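Local coordinates for protein escJ (Escherichia coli, PDB 1YJ7) that probably builds the ring-shaped membrane platform on which the type III secretion system of enteropathogenic E. coli assembles, at residues E13-M17 and G58-K62; L20-V26 and R49-L54; V126-P132 and V161-S167. The protein carries 3 engineered substitutions. All coordinates share one frame; numbering follows the deposited sequence.

Interaction 1: E13-M17 and G58-K62; sequences EANQM and GFPKK. With PO4 (phosphate ion), chain H.
Phe59 lies against helix 11-23, and its ring meets Met17, Glu13 and Gln16 in turn. Its chain reaches the helix from a Schellman motif, in which Gly58, with the positive phi that suits glycine, ends helix 47-56. Starting at the root of the side chain, Phe59 CB passes Met17 SD at 4.0 Å. Next, Met17 CG comes obliquely within 3.5 Å of Phe59 CD2, with Phe59 CG close behind. The sulfur itself stands obliquely to the ring, 5.1 Å from Met17 SD to the Phe59 centroid, a Met-aromatic contact. An extended chi2 in Met17 brings CG and SD to the ring, and the bend at chi3 places CE, which packs on Pro60 CB; the side chain also touches Leu9, Leu40 and Leu54. Along the same ring edge, close to its plane, Phe59 CD2 has Glu13 OE2 at 3.7 Å and CE2 has the Gln16 amide oxygen OE1. At the tip, Phe59 CZ lies 3.9 Å from Gln16 CB, and the amide plane stands 73° from the ring. On one face of the ring sits Lys61 CE.

The peptide before Pro60 is cis, which probably helps to turn the Lys61 amide toward the helix. In the conformer of Glu13 described here, one of two modelled, CG is anti to the backbone N (chi1 -171°) and OE2 takes the Lys61 N-H at 2.9 Å, almost straight at 174° and on the syn side of the carboxylate. At the far end of the segment, Lys62 NZ binds PO4 O2 at 3.0 Å; this ion, probably from the crystallisation liquor, is also held by Lys101 of the third subunit.

An acidic side chain thus pins a loop amide beside an aromatic anchor, its charge probably eased further by the ammonium of Lys61 some way off.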
ATOM      1  N   GLU D  13      -6.102 -17.649 -21.418  1.00 16.81           N
ATOM      2  CA  GLU D  13      -6.653 -16.530 -20.637  1.00 17.20           C
ATOM      3  C   GLU D  13      -7.707 -15.780 -21.471  1.00 16.68           C
ATOM      4  O   GLU D  13      -8.807 -15.481 -20.999  1.00 16.80           O
ATOM      5  CB  GLU D  13      -5.592 -15.618 -20.046  0.50 17.73           C
ATOM      6  CG  GLU D  13      -6.214 -14.615 -19.088  0.50 18.80           C
ATOM      7  CD  GLU D  13      -5.482 -14.462 -17.775  0.50 19.44           C
ATOM      8  OE1 GLU D  13      -4.258 -14.281 -17.806  0.50 20.24           O
ATOM      9  OE2 GLU D  13      -6.148 -14.504 -16.721  0.50 16.02           O
ATOM     10  N   ALA D  14      -7.366 -15.492 -22.714  1.00 15.73           N
ATOM     11  CA  ALA D  14      -8.268 -14.795 -23.610  1.00 15.04           C
ATOM     12  C   ALA D  14      -9.542 -15.616 -23.832  1.00 14.06           C
ATOM     13  O   ALA D  14     -10.633 -15.064 -23.779  1.00 13.59           O
ATOM     14  CB  ALA D  14      -7.582 -14.469 -24.933  1.00 15.19           C
ATOM     15  N   ASN D  15      -9.419 -16.919 -24.078  1.00 12.90           N
ATOM     16  CA  ASN D  15     -10.601 -17.741 -24.306  1.00 12.75           C
ATOM     17  C   ASN D  15     -11.518 -17.787 -23.090  1.00 13.07           C
ATOM     18  O   ASN D  15     -12.733 -17.742 -23.217  1.00 13.33           O
ATOM     19  CB  ASN D  15     -10.229 -19.179 -24.668  1.00 12.96           C
ATOM     20  CG  ASN D  15      -9.735 -19.319 -26.093  1.00 13.94           C
ATOM     21  OD1 ASN D  15      -9.982 -18.459 -26.950  1.00 15.86           O
ATOM     22  ND2 ASN D  15      -8.988 -20.395 -26.343  1.00 13.06           N
ATOM     23  N   GLN D  16     -10.935 -17.943 -21.914  1.00 13.47           N
ATOM     24  CA  GLN D  16     -11.743 -18.001 -20.696  1.00 13.83           C
ATOM     25  C   GLN D  16     -12.480 -16.691 -20.457  1.00 13.08           C
ATOM     26  O   GLN D  16     -13.680 -16.699 -20.142  1.00 13.83           O
ATOM     27  CB  GLN D  16     -10.901 -18.421 -19.492  1.00 14.61           C
ATOM     28  CG  GLN D  16     -10.433 -19.874 -19.643  1.00 17.54           C
ATOM     29  CD  GLN D  16      -9.626 -20.366 -18.471  1.00 21.40           C
ATOM     30  OE1 GLN D  16      -8.963 -19.582 -17.798  1.00 22.46           O
ATOM     31  NE2 GLN D  16      -9.673 -21.683 -18.231  1.00 24.99           N
ATOM     32  N   MET D  17     -11.792 -15.571 -20.626  1.00 12.90           N
ATOM     33  CA  MET D  17     -12.420 -14.263 -20.425  1.00 13.17           C
ATOM     34  C   MET D  17     -13.481 -14.009 -21.488  1.00 13.65           C
ATOM     35  O   MET D  17     -14.571 -13.548 -21.187  1.00 13.86           O
ATOM     36  CB  MET D  17     -11.370 -13.147 -20.407  1.00 14.25           C
ATOM     37  CG  MET D  17     -10.519 -13.166 -19.176  1.00 16.43           C
ATOM     38  SD  MET D  17      -9.424 -11.676 -19.071  1.00 24.99           S
ATOM     39  CE  MET D  17      -8.125 -12.373 -19.339  1.00 24.21           C
ATOM     40  N   GLY D  58     -12.265 -13.045 -10.923  1.00 18.16           N
ATOM     41  CA  GLY D  58     -10.847 -13.086 -10.653  1.00 18.77           C
ATOM     42  C   GLY D  58      -9.954 -12.996 -11.861  1.00 19.02           C
ATOM     43  O   GLY D  58      -8.826 -13.512 -11.814  1.00 20.16           O
ATOM     44  N   PHE D  59     -10.445 -12.352 -12.928  1.00 18.48           N
ATOM     45  CA  PHE D  59      -9.673 -12.148 -14.153  1.00 18.43           C
ATOM     46  C   PHE D  59      -9.201 -10.699 -14.317  1.00 19.70           C
ATOM     47  O   PHE D  59      -9.964  -9.773 -14.000  1.00 19.16           O
ATOM     48  CB  PHE D  59     -10.539 -12.469 -15.363  1.00 18.05           C
ATOM     49  CG  PHE D  59     -10.763 -13.931 -15.585  1.00 16.49           C
ATOM     50  CD1 PHE D  59     -11.994 -14.498 -15.319  1.00 16.85           C
ATOM     51  CD2 PHE D  59      -9.757 -14.735 -16.102  1.00 15.84           C
ATOM     52  CE1 PHE D  59     -12.224 -15.845 -15.539  1.00 18.17           C
ATOM     53  CE2 PHE D  59      -9.985 -16.077 -16.317  1.00 17.49           C
ATOM     54  CZ  PHE D  59     -11.218 -16.633 -16.049  1.00 17.58           C
ATOM     55  N   PRO D  60      -7.991 -10.490 -14.845  1.00 21.01           N
ATOM     56  CA  PRO D  60      -7.039 -11.557 -15.182  1.00 22.00           C
ATOM     57  C   PRO D  60      -6.385 -12.184 -13.947  1.00 22.71           C
ATOM     58  O   PRO D  60      -6.265 -11.544 -12.905  1.00 21.05           O
ATOM     59  CB  PRO D  60      -5.982 -10.829 -16.027  1.00 22.34           C
ATOM     60  CG  PRO D  60      -5.994  -9.461 -15.517  1.00 23.49           C
ATOM     61  CD  PRO D  60      -7.435  -9.165 -15.163  1.00 22.69           C
ATOM     62  N   LYS D  61      -5.968 -13.437 -14.078  1.00 23.90           N
ATOM     63  CA  LYS D  61      -5.461 -14.191 -12.943  1.00 26.09           C
ATOM     64  C   LYS D  61      -4.127 -13.633 -12.509  1.00 27.35           C
ATOM     65  O   LYS D  61      -3.269 -13.333 -13.325  1.00 26.50           O
ATOM     66  CB  LYS D  61      -5.323 -15.672 -13.288  1.00 26.38           C
ATOM     67  CG  LYS D  61      -6.621 -16.340 -13.685  1.00 28.11           C
ATOM     68  CD  LYS D  61      -7.481 -16.666 -12.494  1.00 32.48           C
ATOM     69  CE  LYS D  61      -8.766 -17.353 -12.918  1.00 34.34           C
ATOM     70  NZ  LYS D  61      -9.897 -16.936 -12.052  1.00 36.48           N
ATOM     71  N   LYS D  62      -3.964 -13.448 -11.209  1.00 29.71           N
ATOM     72  CA  LYS D  62      -2.719 -12.890 -10.731  1.00 31.39           C
ATOM     73  C   LYS D  62      -1.656 -13.969 -10.645  1.00 31.30           C
ATOM     74  O   LYS D  62      -1.964 -15.160 -10.553  1.00 32.48           O
ATOM     75  CB  LYS D  62      -2.902 -12.073  -9.443  1.00 32.51           C
ATOM     76  CG  LYS D  62      -3.284 -12.802  -8.207  1.00 35.65           C
ATOM     77  CD  LYS D  62      -3.472 -11.807  -7.052  1.00 37.96           C
ATOM     78  CE  LYS D  62      -2.148 -11.294  -6.504  1.00 39.70           C
ATOM     79  NZ  LYS D  62      -2.321 -10.441  -5.280  1.00 39.33           N
TER
HETATM   80  P   PO4 H 702       0.591 -10.062  -2.811  1.00 40.96           P
HETATM   81  O1  PO4 H 702       0.717 -11.229  -3.775  1.00 41.72           O
HETATM   82  O2  PO4 H 702      -0.674  -9.268  -3.084  1.00 37.52           O
HETATM   83  O3  PO4 H 702       1.789  -9.160  -3.028  1.00 40.73           O
HETATM   84  O4  PO4 H 702       0.604 -10.623  -1.405  1.00 39.48           O

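Interaction 2: L20-V26 and R49-L54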
ATOM      1  N   LEU D  20     -16.559 -16.225 -20.918  1.00 14.65           N
ATOM      2  CA  LEU D  20     -17.278 -15.738 -19.761  1.00 15.47           C
ATOM      3  C   LEU D  20     -18.130 -14.524 -20.144  1.00 15.23           C
ATOM      4  O   LEU D  20     -19.310 -14.437 -19.779  1.00 16.12           O
ATOM      5  CB  LEU D  20     -16.296 -15.391 -18.634  1.00 15.06           C
ATOM      6  CG  LEU D  20     -16.835 -14.647 -17.412  1.00 17.82           C
ATOM      7  CD1 LEU D  20     -17.920 -15.478 -16.696  1.00 20.07           C
ATOM      8  CD2 LEU D  20     -15.679 -14.341 -16.502  1.00 19.31           C
ATOM      9  N   LEU D  21     -17.533 -13.590 -20.877  1.00 15.83           N
ATOM     10  CA  LEU D  21     -18.228 -12.363 -21.270  1.00 15.89           C
ATOM     11  C   LEU D  21     -19.364 -12.665 -22.248  1.00 16.74           C
ATOM     12  O   LEU D  21     -20.480 -12.164 -22.081  1.00 16.96           O
ATOM     13  CB  LEU D  21     -17.259 -11.333 -21.842  1.00 15.58           C
ATOM     14  CG  LEU D  21     -16.306 -10.736 -20.793  1.00 16.68           C
ATOM     15  CD1 LEU D  21     -15.279  -9.885 -21.472  1.00 17.32           C
ATOM     16  CD2 LEU D  21     -17.055  -9.938 -19.743  1.00 16.27           C
ATOM     17  N   LEU D  22     -19.097 -13.520 -23.235  1.00 17.75           N
ATOM     18  CA  LEU D  22     -20.119 -13.887 -24.227  1.00 18.05           C
ATOM     19  C   LEU D  22     -21.311 -14.578 -23.578  1.00 19.22           C
ATOM     20  O   LEU D  22     -22.464 -14.347 -23.974  1.00 19.78           O
ATOM     21  CB  LEU D  22     -19.522 -14.773 -25.317  1.00 17.80           C
ATOM     22  CG  LEU D  22     -18.601 -14.098 -26.316  1.00 17.49           C
ATOM     23  CD1 LEU D  22     -17.965 -15.141 -27.216  1.00 16.76           C
ATOM     24  CD2 LEU D  22     -19.333 -13.045 -27.151  1.00 18.45           C
ATOM     25  N   SER D  23     -21.054 -15.369 -22.542  1.00 20.03           N
ATOM     26  CA  SER D  23     -22.114 -16.098 -21.860  1.00 21.22           C
ATOM     27  C   SER D  23     -23.004 -15.165 -21.025  1.00 22.05           C
ATOM     28  O   SER D  23     -24.103 -15.539 -20.638  1.00 22.14           O
ATOM     29  CB  SER D  23     -21.542 -17.219 -21.002  1.00 21.61           C
ATOM     30  OG  SER D  23     -20.932 -16.705 -19.839  1.00 24.31           O
ATOM     31  N   ASN D  24     -22.507 -13.957 -20.762  1.00 22.83           N
ATOM     32  CA  ASN D  24     -23.258 -12.899 -20.089  1.00 23.82           C
ATOM     33  C   ASN D  24     -23.783 -11.854 -21.055  1.00 24.61           C
ATOM     34  O   ASN D  24     -24.164 -10.745 -20.649  1.00 24.78           O
ATOM     35  CB  ASN D  24     -22.367 -12.223 -19.039  1.00 24.21           C
ATOM     36  CG  ASN D  24     -22.222 -13.050 -17.800  1.00 24.62           C
ATOM     37  OD1 ASN D  24     -23.083 -13.016 -16.928  1.00 27.47           O
ATOM     38  ND2 ASN D  24     -21.150 -13.829 -17.714  1.00 24.10           N
ATOM     39  N   ASP D  25     -23.781 -12.182 -22.341  1.00 25.06           N
ATOM     40  CA  ASP D  25     -24.336 -11.304 -23.366  1.00 26.05           C
ATOM     41  C   ASP D  25     -23.610  -9.957 -23.463  1.00 26.07           C
ATOM     42  O   ASP D  25     -24.211  -8.917 -23.749  1.00 26.03           O
ATOM     43  CB  ASP D  25     -25.845 -11.178 -23.122  1.00 27.08           C
ATOM     44  CG  ASP D  25     -26.504 -12.547 -22.996  1.00 30.96           C
ATOM     45  OD1 ASP D  25     -26.223 -13.401 -23.879  1.00 36.44           O
ATOM     46  OD2 ASP D  25     -27.255 -12.907 -22.055  1.00 35.97           O
ATOM     47  N   VAL D  26     -22.303  -9.993 -23.219  1.00 25.10           N
ATOM     48  CA  VAL D  26     -21.431  -8.861 -23.463  1.00 25.68           C
ATOM     49  C   VAL D  26     -20.785  -9.048 -24.824  1.00 26.82           C
ATOM     50  O   VAL D  26     -20.193 -10.081 -25.079  1.00 27.18           O
ATOM     51  CB  VAL D  26     -20.320  -8.753 -22.392  1.00 24.97           C
ATOM     52  CG1 VAL D  26     -19.297  -7.664 -22.765  1.00 25.09           C
ATOM     53  CG2 VAL D  26     -20.922  -8.501 -21.043  1.00 25.32           C
ATOM     54  N   ARG D  49     -19.894  -3.142 -17.171  1.00 18.29           N
ATOM     55  CA  ARG D  49     -20.428  -4.468 -16.924  1.00 18.91           C
ATOM     56  C   ARG D  49     -19.343  -5.526 -17.135  1.00 17.59           C
ATOM     57  O   ARG D  49     -19.230  -6.463 -16.347  1.00 17.77           O
ATOM     58  CB  ARG D  49     -21.639  -4.721 -17.826  1.00 19.81           C
ATOM     59  CG  ARG D  49     -22.400  -5.997 -17.532  1.00 23.01           C
ATOM     60  CD  ARG D  49     -23.826  -5.968 -18.083  1.00 25.97           C
ATOM     61  NE  ARG D  49     -23.844  -5.807 -19.543  1.00 29.26           N
ATOM     62  CZ  ARG D  49     -24.118  -6.778 -20.419  1.00 32.15           C
ATOM     63  NH1 ARG D  49     -24.390  -8.010 -20.016  1.00 33.22           N
ATOM     64  NH2 ARG D  49     -24.102  -6.515 -21.718  1.00 33.04           N
ATOM     65  N   ALA D  50     -18.534  -5.354 -18.172  1.00 16.64           N
ATOM     66  CA  ALA D  50     -17.463  -6.301 -18.479  1.00 16.37           C
ATOM     67  C   ALA D  50     -16.416  -6.362 -17.370  1.00 16.25           C
ATOM     68  O   ALA D  50     -16.007  -7.429 -16.960  1.00 15.75           O
ATOM     69  CB  ALA D  50     -16.805  -5.965 -19.796  1.00 16.41           C
ATOM     70  N   ILE D  51     -15.974  -5.204 -16.907  1.00 15.80           N
ATOM     71  CA  ILE D  51     -15.001  -5.149 -15.839  1.00 15.84           C
ATOM     72  C   ILE D  51     -15.558  -5.746 -14.535  1.00 15.87           C
ATOM     73  O   ILE D  51     -14.817  -6.411 -13.787  1.00 15.96           O
ATOM     74  CB  ILE D  51     -14.515  -3.682 -15.669  1.00 16.08           C
ATOM     75  CG1 ILE D  51     -13.727  -3.259 -16.920  1.00 16.70           C
ATOM     76  CG2 ILE D  51     -13.641  -3.533 -14.419  1.00 16.88           C
ATOM     77  CD1 ILE D  51     -12.548  -4.133 -17.282  1.00 18.89           C
ATOM     78  N   THR D  52     -16.840  -5.534 -14.265  1.00 15.65           N
ATOM     79  CA  THR D  52     -17.470  -6.102 -13.062  1.00 15.99           C
ATOM     80  C   THR D  52     -17.429  -7.633 -13.136  1.00 16.05           C
ATOM     81  O   THR D  52     -17.021  -8.301 -12.186  1.00 15.84           O
ATOM     82  CB  THR D  52     -18.913  -5.611 -12.902  1.00 16.70           C
ATOM     83  OG1 THR D  52     -18.926  -4.178 -12.736  1.00 18.70           O
ATOM     84  CG2 THR D  52     -19.561  -6.170 -11.612  1.00 18.87           C
ATOM     85  N   ILE D  53     -17.834  -8.169 -14.279  1.00 15.58           N
ATOM     86  CA  ILE D  53     -17.846  -9.615 -14.496  1.00 15.48           C
ATOM     87  C   ILE D  53     -16.443 -10.183 -14.392  1.00 15.28           C
ATOM     88  O   ILE D  53     -16.229 -11.187 -13.712  1.00 15.69           O
ATOM     89  CB  ILE D  53     -18.489  -9.966 -15.884  1.00 15.46           C
ATOM     90  CG1 ILE D  53     -19.984  -9.682 -15.855  1.00 16.79           C
ATOM     91  CG2 ILE D  53     -18.253 -11.467 -16.230  1.00 15.75           C
ATOM     92  CD1 ILE D  53     -20.622  -9.572 -17.231  1.00 17.64           C
ATOM     93  N   LEU D  54     -15.465  -9.539 -15.028  1.00 15.49           N
ATOM     94  CA  LEU D  54     -14.103 -10.048 -14.946  1.00 16.03           C
ATOM     95  C   LEU D  54     -13.562  -9.957 -13.519  1.00 16.11           C
ATOM     96  O   LEU D  54     -12.964 -10.905 -13.016  1.00 16.01           O
ATOM     97  CB  LEU D  54     -13.184  -9.326 -15.894  1.00 15.66           C
ATOM     98  CG  LEU D  54     -13.523  -9.530 -17.367  1.00 16.21           C
ATOM     99  CD1 LEU D  54     -12.598  -8.670 -18.214  1.00 18.09           C
ATOM    100  CD2 LEU D  54     -13.451 -10.997 -17.778  1.00 16.43           C
TER
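The carbonyl oxygen of Leu20, whose side chain leans on Ile53, is gripped from opposite faces of its plane by two side chains from the C-terminal turn that closes its helix: Ser23 OG and Asn24 ND2, each 2.8 Å from Leu20 O. These small polar residues suit the end of helix 11-23, which closes in a Schellman motif. Asp25 is the C-prime residue with positive phi, and Val26 N returns to Leu21 O.

The turn thereby exposes two carbonyls to Arg49 of helix 47-56. Arg49 NH2 gives the sounder bond, 3.1 Å to Asp25 O, with the acceptor close to the guanidinium plane but the donor standing above the carbonyl plane. NH1 makes a weak, bent bond to Asn24 O. Val26 CG2 lies over one face of the guanidinium, 3.5 Å above its plane, so a flat cation can be both bonded at its rim and packed on a methyl. Asp46 adds a salt bridge to NH2 from the same chain.

Away from this polar end the two helices meet through branched aliphatic groups. With CG1 beside its backbone N (chi1 -70°), Ile53 sends CD1 to Asn24 CB at 3.7 Å and turns CG2 toward Leu20. The small Ala50 lets Leu21 CD2 come down onto its CA. Leu21 and Leu54, crossing at about a right angle, also pack on Leu5 of strand 3-9, so both helices cover one antiparallel sheet. Leu20 and Ile53 slide past each other in opposite directions, with Leu20 CG 3.7 Å from Ile53 CG2.

Interaction 3: V126-P132 and V161-S167; sequences VLVISSP and VVIKSSS
Leu127 and Val162 are paired on neighbouring parallel strands, the two strands of a beta-alpha-beta crossover through helix 140-150, and their side chains cross obliquely. Leu127 holds CG anti to its backbone N (chi1 176°), and chi2 (63°) then turns CD1 across to Val162 CG1 at 3.9 Å. Ile129 follows on the same face: its CD1 reaches Lys164 CB at 4.0 Å, while CG2 drops beside Ser166 N. Beyond CB the Lys164 chain bends at chi2 and leads away, NZ reaching Gln169. On the opposite face, Val126 and Val128 pack through CB on Val161 CG2 and, in the conformer described, Ile163 CG2, beta-branched residues well suited to an extended backbone; helix 140-150 touches Val126, Val161 and Ile163 there.

Five backbone bonds join the strands, from Val162 N to Val126 O at 2.9 Å through to Ser166 N to Ser130 O at 3.0 Å.

At the strand ends serines take over. Ser130 OG reaches forward to Ser131 O, 2.9 Å away. Ser165 OG, anti to its own N (chi1 172°), comes within 3.2 Å of Pro132 CA and also bonds the C-terminal carboxylate of Gly171. The Pro132 ring lies against Ser166 OG and Ser167 OG, the latter bonded to Gly171 O.

The chemistry thus shifts from apolar methyls along the strands to small hydroxyls that can satisfy loop carbonyls and the chain terminus.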
ATOM      1  N   VAL D 126      -4.332 -29.726   0.797  1.00 11.45           N
ATOM      2  CA  VAL D 126      -4.647 -30.175  -0.556  1.00 12.32           C
ATOM      3  C   VAL D 126      -5.973 -29.580  -0.980  1.00 12.03           C
ATOM      4  O   VAL D 126      -7.005 -29.831  -0.341  1.00 12.36           O
ATOM      5  CB  VAL D 126      -4.740 -31.700  -0.617  1.00 11.86           C
ATOM      6  CG1 VAL D 126      -5.022 -32.160  -2.053  1.00 12.82           C
ATOM      7  CG2 VAL D 126      -3.466 -32.314  -0.096  1.00 13.66           C
ATOM      8  N   LEU D 127      -5.944 -28.779  -2.044  1.00 12.25           N
ATOM      9  CA  LEU D 127      -7.152 -28.216  -2.644  1.00 11.42           C
ATOM     10  C   LEU D 127      -7.326 -28.837  -4.026  1.00 12.17           C
ATOM     11  O   LEU D 127      -6.391 -28.845  -4.850  1.00 12.59           O
ATOM     12  CB  LEU D 127      -7.034 -26.709  -2.776  1.00 11.61           C
ATOM     13  CG  LEU D 127      -8.200 -25.999  -3.475  1.00 11.62           C
ATOM     14  CD1 LEU D 127      -9.500 -26.148  -2.710  1.00 13.54           C
ATOM     15  CD2 LEU D 127      -7.845 -24.550  -3.685  1.00 13.62           C
ATOM     16  N   VAL D 128      -8.499 -29.407  -4.254  1.00 12.05           N
ATOM     17  CA  VAL D 128      -8.817 -30.053  -5.526  1.00 12.41           C
ATOM     18  C   VAL D 128     -10.049 -29.396  -6.113  1.00 12.20           C
ATOM     19  O   VAL D 128     -11.076 -29.257  -5.460  1.00 11.07           O
ATOM     20  CB  VAL D 128      -9.067 -31.559  -5.350  1.00 12.85           C
ATOM     21  CG1 VAL D 128      -9.418 -32.238  -6.693  1.00 14.69           C
ATOM     22  CG2 VAL D 128      -7.873 -32.230  -4.691  1.00 13.94           C
ATOM     23  N   ILE D 129      -9.941 -28.978  -7.369  1.00 11.40           N
ATOM     24  CA  ILE D 129     -11.055 -28.407  -8.087  1.00 11.90           C
ATOM     25  C   ILE D 129     -11.551 -29.471  -9.053  1.00 12.56           C
ATOM     26  O   ILE D 129     -10.762 -30.051  -9.802  1.00 12.81           O
ATOM     27  CB  ILE D 129     -10.639 -27.153  -8.900  1.00 11.82           C
ATOM     28  CG1 ILE D 129      -9.970 -26.083  -8.026  1.00 13.48           C
ATOM     29  CG2 ILE D 129     -11.880 -26.564  -9.600  1.00 12.36           C
ATOM     30  CD1 ILE D 129     -10.766 -25.686  -6.726  1.00 14.45           C
ATOM     31  N   SER D 130     -12.847 -29.746  -9.021  1.00 12.37           N
ATOM     32  CA  SER D 130     -13.446 -30.707  -9.922  1.00 12.87           C
ATOM     33  C   SER D 130     -14.287 -30.079 -11.019  1.00 12.84           C
ATOM     34  O   SER D 130     -14.740 -28.940 -10.938  1.00 11.21           O
ATOM     35  CB  SER D 130     -14.306 -31.701  -9.145  1.00 13.61           C
ATOM     36  OG  SER D 130     -15.588 -31.162  -8.869  1.00 14.00           O
ATOM     37  N   SER D 131     -14.503 -30.871 -12.062  1.00 14.03           N
ATOM     38  CA  SER D 131     -15.530 -30.562 -13.049  1.00 14.40           C
ATOM     39  C   SER D 131     -16.860 -30.349 -12.298  1.00 15.68           C
ATOM     40  O   SER D 131     -17.130 -31.050 -11.318  1.00 13.14           O
ATOM     41  CB  SER D 131     -15.674 -31.694 -14.053  0.50 14.83           C
ATOM     42  OG  SER D 131     -14.401 -32.164 -14.482  0.50 15.20           O
ATOM     43  N   PRO D 132     -17.694 -29.446 -12.782  1.00 15.87           N
ATOM     44  CA  PRO D 132     -19.012 -29.242 -12.167  1.00 17.36           C
ATOM     45  C   PRO D 132     -19.902 -30.490 -12.212  1.00 18.32           C
ATOM     46  O   PRO D 132     -20.801 -30.631 -11.366  1.00 18.64           O
ATOM     47  CB  PRO D 132     -19.630 -28.111 -13.002  1.00 18.21           C
ATOM     48  CG  PRO D 132     -18.531 -27.514 -13.802  1.00 18.62           C
ATOM     49  CD  PRO D 132     -17.464 -28.538 -13.927  1.00 16.85           C
ATOM     50  N   VAL D 161      -7.976 -31.986   3.093  1.00 15.08           N
ATOM     51  CA  VAL D 161      -8.421 -32.024   1.698  1.00 15.10           C
ATOM     52  C   VAL D 161      -9.704 -31.222   1.564  1.00 15.42           C
ATOM     53  O   VAL D 161     -10.692 -31.446   2.286  1.00 15.87           O
ATOM     54  CB  VAL D 161      -8.626 -33.481   1.198  1.00 15.51           C
ATOM     55  CG1 VAL D 161      -9.156 -33.503  -0.254  1.00 16.85           C
ATOM     56  CG2 VAL D 161      -7.331 -34.244   1.317  1.00 16.05           C
ATOM     57  N   VAL D 162      -9.686 -30.254   0.659  1.00 13.78           N
ATOM     58  CA  VAL D 162     -10.868 -29.478   0.358  1.00 13.37           C
ATOM     59  C   VAL D 162     -11.155 -29.667  -1.122  1.00 13.19           C
ATOM     60  O   VAL D 162     -10.252 -29.543  -1.934  1.00 12.12           O
ATOM     61  CB  VAL D 162     -10.661 -28.010   0.687  1.00 13.15           C
ATOM     62  CG1 VAL D 162     -11.823 -27.159   0.214  1.00 14.51           C
ATOM     63  CG2 VAL D 162     -10.437 -27.839   2.242  1.00 14.67           C
ATOM     64  N   ILE D 163     -12.403 -29.994  -1.435  1.00 13.10           N
ATOM     65  CA  ILE D 163     -12.829 -30.172  -2.831  1.00 13.46           C
ATOM     66  C   ILE D 163     -13.905 -29.157  -3.191  1.00 13.02           C
ATOM     67  O   ILE D 163     -14.844 -28.935  -2.443  1.00 12.94           O
ATOM     68  CB  ILE D 163     -13.246 -31.648  -3.114  0.50 13.63           C
ATOM     69  CG1 ILE D 163     -14.424 -32.096  -2.253  0.50 14.22           C
ATOM     70  CG2 ILE D 163     -12.044 -32.601  -2.912  0.50 14.57           C
ATOM     71  CD1 ILE D 163     -15.014 -33.432  -2.691  0.50 13.98           C
ATOM     72  N   LYS D 164     -13.746 -28.501  -4.347  1.00 12.73           N
ATOM     73  CA  LYS D 164     -14.711 -27.533  -4.834  1.00 12.93           C
ATOM     74  C   LYS D 164     -14.974 -27.757  -6.327  1.00 13.83           C
ATOM     75  O   LYS D 164     -14.073 -28.120  -7.062  1.00 14.27           O
ATOM     76  CB  LYS D 164     -14.187 -26.111  -4.658  1.00 12.45           C
ATOM     77  CG  LYS D 164     -13.938 -25.664  -3.222  1.00 14.27           C
ATOM     78  CD  LYS D 164     -15.247 -25.454  -2.464  1.00 12.05           C
ATOM     79  CE  LYS D 164     -15.020 -25.545  -0.967  1.00 14.26           C
ATOM     80  NZ  LYS D 164     -16.176 -25.027  -0.168  1.00 12.49           N
ATOM     81  N   SER D 165     -16.217 -27.581  -6.734  1.00 14.41           N
ATOM     82  CA  SER D 165     -16.591 -27.526  -8.148  1.00 15.33           C
ATOM     83  C   SER D 165     -16.114 -26.212  -8.743  1.00 15.67           C
ATOM     84  O   SER D 165     -16.211 -25.177  -8.113  1.00 15.85           O
ATOM     85  CB  SER D 165     -18.102 -27.617  -8.288  1.00 16.00           C
ATOM     86  OG  SER D 165     -18.515 -27.379  -9.630  1.00 18.18           O
ATOM     87  N   SER D 166     -15.649 -26.226  -9.998  1.00 17.50           N
ATOM     88  CA  SER D 166     -15.237 -24.990 -10.642  1.00 18.56           C
ATOM     89  C   SER D 166     -16.429 -24.021 -10.777  1.00 19.92           C
ATOM     90  O   SER D 166     -16.239 -22.795 -10.896  1.00 20.92           O
ATOM     91  CB  SER D 166     -14.637 -25.281 -12.030  1.00 19.29           C
ATOM     92  OG  SER D 166     -15.636 -25.777 -12.896  1.00 20.25           O
ATOM     93  N   SER D 167     -17.646 -24.562 -10.776  1.00 20.94           N
ATOM     94  CA  SER D 167     -18.858 -23.737 -10.903  1.00 22.07           C
ATOM     95  C   SER D 167     -19.216 -22.951  -9.635  1.00 22.43           C
ATOM     96  O   SER D 167     -20.114 -22.105  -9.663  1.00 23.47           O
ATOM     97  CB  SER D 167     -20.051 -24.554 -11.406  1.00 22.61           C
ATOM     98  OG  SER D 167     -20.415 -25.614 -10.543  1.00 24.07           O
TER

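Interactions 1 and 2 are neighbours, their centres 12 Å apart, and both use helix 11-23. Interaction 2 is nested along the chain inside the loop closed by interaction 1, and the two touch where Leu20 and Leu54 meet Phe59 and where Met17 meets Leu54. Interaction 2 packs the two helices together over the antiparallel sheet of strands 3-9, 38-42 and 28-32, and interaction 1 joins the first helix to the loop after the second. Interaction 3 comes later, in the mixed sheet of strands 105-113, 123-130 and 159-165, its centre about 19 Å from that of interaction 1 and 23 Å from that of interaction 2. Two compact alpha/beta units thus follow one another, and interactions 1 and 3 both touch the second subunit, consistent with a protein that assembles.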